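Local atomic coordinates of oxidoreductase, putative (Neosartorya fumigata, PDB entry 6SKX), a protein that probably catalyses the NADPH-dependent reduction of imines to amines, as a fungal reductive aminase of the 3-hydroxyisobutyrate dehydrogenase-like family. Residues 160-163 and 164-168; 48-51 and 52-55. One frame throughout, in Å; residues are numbered along the deposited sequence.

Contact 1. Residues 160-163 and 164-168; sequences AGTA and SLHDL
Successive i to i+4 backbone bonds join Gly161, Thr162 and Ala163 to Leu165, His166 and Asp167, forming the first turn of the long helix 162-188. Leu165 N donates to Gly161 O at 3.2 Å, and Asp167 N to Ala163 O at 3.1 Å. Thr162 O is gripped twice by one residue. It takes His166 N at 3.1 Å in a fairly straight bond (166°) and His166 ND1 at 3.0 Å. The ring nitrogen sits above the carbonyl plane, 38° out of it. CG of His166 lies beside its own backbone N (chi1 -77°), which swings the imidazole back so that its ND1 edge faces Thr162 O. This second bond, with ND1 as the donor, helps fix the ring's rotation. Thr162 and His166 run side by side, and the threonine methyl sits off the ND1-CE1 edge of the ring and out of its plane. Ser164 OG is satisfied by Gly93 O, and the side chain of Asp167 touches Asn92, an NADP-binding residue. The turn therefore lies where the helix leaves the nucleotide-binding domain. Ser191 and Thr192 of the second subunit pack on Thr162 and His166. The closest methyl contact is Thr162 CG2 to His166 CE1, at 3.8 Å.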
loop_
_atom_site.group_PDB
_atom_site.type_symbol
_atom_site.label_atom_id
_atom_site.label_comp_id
_atom_site.label_asym_id
_atom_site.label_seq_id
_atom_site.Cartn_x
_atom_site.Cartn_y
_atom_site.Cartn_z
ATOM N N ALA A 160 -16.368 11.359 -21.066
ATOM C CA ALA A 160 -16.418 9.889 -21.189
ATOM C C ALA A 160 -15.113 9.272 -20.661
ATOM O O ALA A 160 -15.042 8.047 -20.589
ATOM C CB ALA A 160 -16.715 9.499 -22.625
ATOM N N GLY A 161 -14.095 10.078 -20.342
ATOM C CA GLY A 161 -12.764 9.566 -19.943
ATOM C C GLY A 161 -12.477 9.749 -18.454
ATOM O O GLY A 161 -11.483 9.170 -17.972
ATOM N N THR A 162 -13.275 10.532 -17.731
ATOM C CA THR A 162 -13.047 10.802 -16.280
ATOM C C THR A 162 -13.036 9.471 -15.497
ATOM O O THR A 162 -12.177 9.308 -14.597
ATOM C CB THR A 162 -14.097 11.789 -15.782
ATOM O OG1 THR A 162 -14.016 12.955 -16.605
ATOM C CG2 THR A 162 -13.949 12.129 -14.312
ATOM N N ALA A 163 -13.943 8.542 -15.837
ATOM C CA ALA A 163 -14.132 7.253 -15.139
ATOM C C ALA A 163 -12.866 6.417 -15.289
ATOM O O ALA A 163 -12.459 5.806 -14.289
ATOM C CB ALA A 163 -15.346 6.513 -15.665
ATOM N N SER A 164 -12.288 6.333 -16.485
ATOM C CA SER A 164 -11.060 5.533 -16.712
ATOM C C SER A 164 -9.875 6.182 -15.964
ATOM O O SER A 164 -8.993 5.428 -15.493
ATOM C CB SER A 164 -10.765 5.312 -18.172
ATOM O OG SER A 164 -11.349 4.116 -18.656
ATOM N N LEU A 165 -9.827 7.515 -15.850
ATOM C CA LEU A 165 -8.703 8.207 -15.155
ATOM C C LEU A 165 -8.710 7.784 -13.687
ATOM O O LEU A 165 -7.642 7.450 -13.184
ATOM C CB LEU A 165 -8.821 9.728 -15.263
ATOM C CG LEU A 165 -7.666 10.528 -14.653
ATOM C CD1 LEU A 165 -6.342 10.232 -15.353
ATOM C CD2 LEU A 165 -7.968 12.025 -14.693
ATOM N N HIS A 166 -9.872 7.837 -13.038
ATOM C CA HIS A 166 -10.051 7.446 -11.618
ATOM C C HIS A 166 -9.721 5.952 -11.447
ATOM O O HIS A 166 -9.055 5.588 -10.467
ATOM C CB HIS A 166 -11.452 7.837 -11.135
ATOM C CG HIS A 166 -11.593 9.287 -10.847
ATOM N ND1 HIS A 166 -11.555 10.244 -11.850
ATOM C CD2 HIS A 166 -11.787 9.958 -9.685
ATOM C CE1 HIS A 166 -11.710 11.440 -11.311
ATOM N NE2 HIS A 166 -11.845 11.295 -9.981
ATOM N N ASP A 167 -10.128 5.120 -12.395
ATOM C CA ASP A 167 -9.948 3.650 -12.334
ATOM C C ASP A 167 -8.441 3.389 -12.306
ATOM O O ASP A 167 -7.970 2.771 -11.354
ATOM C CB ASP A 167 -10.730 2.979 -13.471
ATOM C CG ASP A 167 -10.486 1.489 -13.670
ATOM O OD1 ASP A 167 -10.056 0.814 -12.719
ATOM O OD2 ASP A 167 -10.701 1.022 -14.790
ATOM N N LEU A 168 -7.706 3.868 -13.304
ATOM C CA LEU A 168 -6.231 3.716 -13.390
ATOM C C LEU A 168 -5.545 4.331 -12.162
ATOM O O LEU A 168 -4.635 3.709 -11.632
ATOM C CB LEU A 168 -5.753 4.378 -14.682
ATOM C CG LEU A 168 -6.261 3.717 -15.956
ATOM C CD1 LEU A 168 -5.806 4.515 -17.165
ATOM C CD2 LEU A 168 -5.792 2.271 -16.048
#

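Contact 2. Residues 48-51 and 52-55; sequences SHTA and VDGI
Thr50 turns OG1 into the space between its backbone N and carbonyl carbon (chi1 63°), and Asp53 keeps CG beside its own N (chi1 -72°). These torsions bring the hydroxyl and the carboxylate to the same end of helix 51-56. Thr50 is the N-cap. Its OG1 accepts from Asp53 N at 3.2 Å, and the bond is almost straight at 174°. The hydroxyl thus serves an amide N-H of the first turn, the usual role of an N-cap side chain. The side chain of Asp53 passes obliquely across that of Thr50, with Asp53 CG 3.5 Å from Thr50 OG1. The carboxylate reaches the preceding loop through a water. Asp53 OD2 accepts from this water at 2.7 Å, and the water accepts from His49 N at 3.0 Å. The place of the carboxylate at the helix N terminus probably favours its negative charge. Behind the cap the helix settles into regular bonding. Gly54 N donates to Thr50 O, and Ile55 N to Ala51 O at 3.0 Å. Ser48 lies against the glycine, with Ser48 OG 3.5 Å from Gly54 CA. The cap thus starts a short helix of the Rossmann-type domain. Ser48 is backbone-bonded to Val29 of strand 26-30. Ala51 and Ile55 pack on Phe7 of strand 3-7, while Val52 and Ile55 meet the loop residues Ala78, His81 and Leu82 that precede strand 86-89.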
loop_
_atom_site.group_PDB
_atom_site.type_symbol
_atom_site.label_atom_id
_atom_site.label_comp_id
_atom_site.label_asym_id
_atom_site.label_seq_id
_atom_site.Cartn_x
_atom_site.Cartn_y
_atom_site.Cartn_z
ATOM N N SER A 48 -26.268 -14.921 -27.970
ATOM C CA SER A 48 -26.207 -14.044 -29.170
ATOM C C SER A 48 -25.200 -14.651 -30.166
ATOM O O SER A 48 -23.990 -14.551 -29.914
ATOM C CB SER A 48 -25.820 -12.615 -28.775
ATOM O OG SER A 48 -26.688 -12.090 -27.786
ATOM N N HIS A 49 -25.686 -15.258 -31.250
ATOM C CA HIS A 49 -24.874 -15.950 -32.287
ATOM C C HIS A 49 -24.025 -14.953 -33.074
ATOM O O HIS A 49 -22.998 -15.400 -33.537
ATOM C CB HIS A 49 -25.739 -16.802 -33.228
ATOM C CG HIS A 49 -26.385 -17.952 -32.523
ATOM N ND1 HIS A 49 -26.937 -19.010 -33.191
ATOM C CD2 HIS A 49 -26.628 -18.174 -31.206
ATOM C CE1 HIS A 49 -27.443 -19.863 -32.317
ATOM N NE2 HIS A 49 -27.269 -19.374 -31.090
ATOM N N THR A 50 -24.431 -13.678 -33.211
ATOM C CA THR A 50 -23.596 -12.615 -33.836
ATOM C C THR A 50 -23.638 -11.371 -32.960
ATOM O O THR A 50 -24.548 -11.292 -32.121
ATOM C CB THR A 50 -24.072 -12.241 -35.247
ATOM O OG1 THR A 50 -25.393 -11.695 -35.116
ATOM C CG2 THR A 50 -24.039 -13.418 -36.204
ATOM N N ALA A 51 -22.723 -10.428 -33.196
ATOM C CA ALA A 51 -22.746 -9.100 -32.546
ATOM C C ALA A 51 -24.025 -8.320 -32.893
ATOM O O ALA A 51 -24.574 -7.664 -31.977
ATOM C CB ALA A 51 -21.495 -8.340 -32.860
ATOM N N VAL A 52 -24.539 -8.432 -34.116
ATOM C CA VAL A 52 -25.812 -7.771 -34.546
ATOM C C VAL A 52 -26.973 -8.229 -33.639
ATOM O O VAL A 52 -27.719 -7.356 -33.148
ATOM C CB VAL A 52 -26.112 -8.034 -36.039
ATOM C CG1 VAL A 52 -27.534 -7.650 -36.419
ATOM C CG2 VAL A 52 -25.103 -7.334 -36.957
ATOM N N ASP A 53 -27.144 -9.539 -33.455
ATOM C CA ASP A 53 -28.158 -10.140 -32.549
ATOM C C ASP A 53 -28.015 -9.577 -31.130
ATOM O O ASP A 53 -29.062 -9.270 -30.509
ATOM C CB ASP A 53 -28.061 -11.662 -32.556
ATOM C CG ASP A 53 -28.575 -12.249 -33.859
ATOM O OD1 ASP A 53 -29.020 -11.459 -34.712
ATOM O OD2 ASP A 53 -28.534 -13.470 -34.006
ATOM N N GLY A 54 -26.783 -9.408 -30.653
ATOM C CA GLY A 54 -26.482 -8.915 -29.295
ATOM C C GLY A 54 -26.958 -7.484 -29.136
ATOM O O GLY A 54 -27.582 -7.187 -28.111
ATOM N N ILE A 55 -26.707 -6.644 -30.147
ATOM C CA ILE A 55 -27.187 -5.229 -30.216
ATOM C C ILE A 55 -28.716 -5.213 -30.329
ATOM O O ILE A 55 -29.326 -4.366 -29.664
ATOM C CB ILE A 55 -26.527 -4.460 -31.381
ATOM C CG1 ILE A 55 -25.005 -4.373 -31.228
ATOM C CG2 ILE A 55 -27.159 -3.078 -31.530
ATOM C CD1 ILE A 55 -24.570 -3.701 -29.955
HETATM O O HOH W 1 -28.595 -15.136 -31.919
#

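From the N terminus, contact 2 comes first. It closes the short turn between edge strand 46-47 and helix 51-56, which leads on to strand 60-63 in the nucleotide-binding domain. The chain then completes the sheet through strand 152-155 before contact 1 opens helix 162-188. The two contacts follow in series and neither nest nor cross. The centres of contact 1 and contact 2 lie about 28 Å apart. The nearest atoms of contact 1 and contact 2 are about 17 Å apart, so they do not touch. Both are helix starts. Contact 2 ties a helix to the sheet far from the centre of the chain. Contact 1 joins that domain to the helical C-terminal part and borders the second subunit.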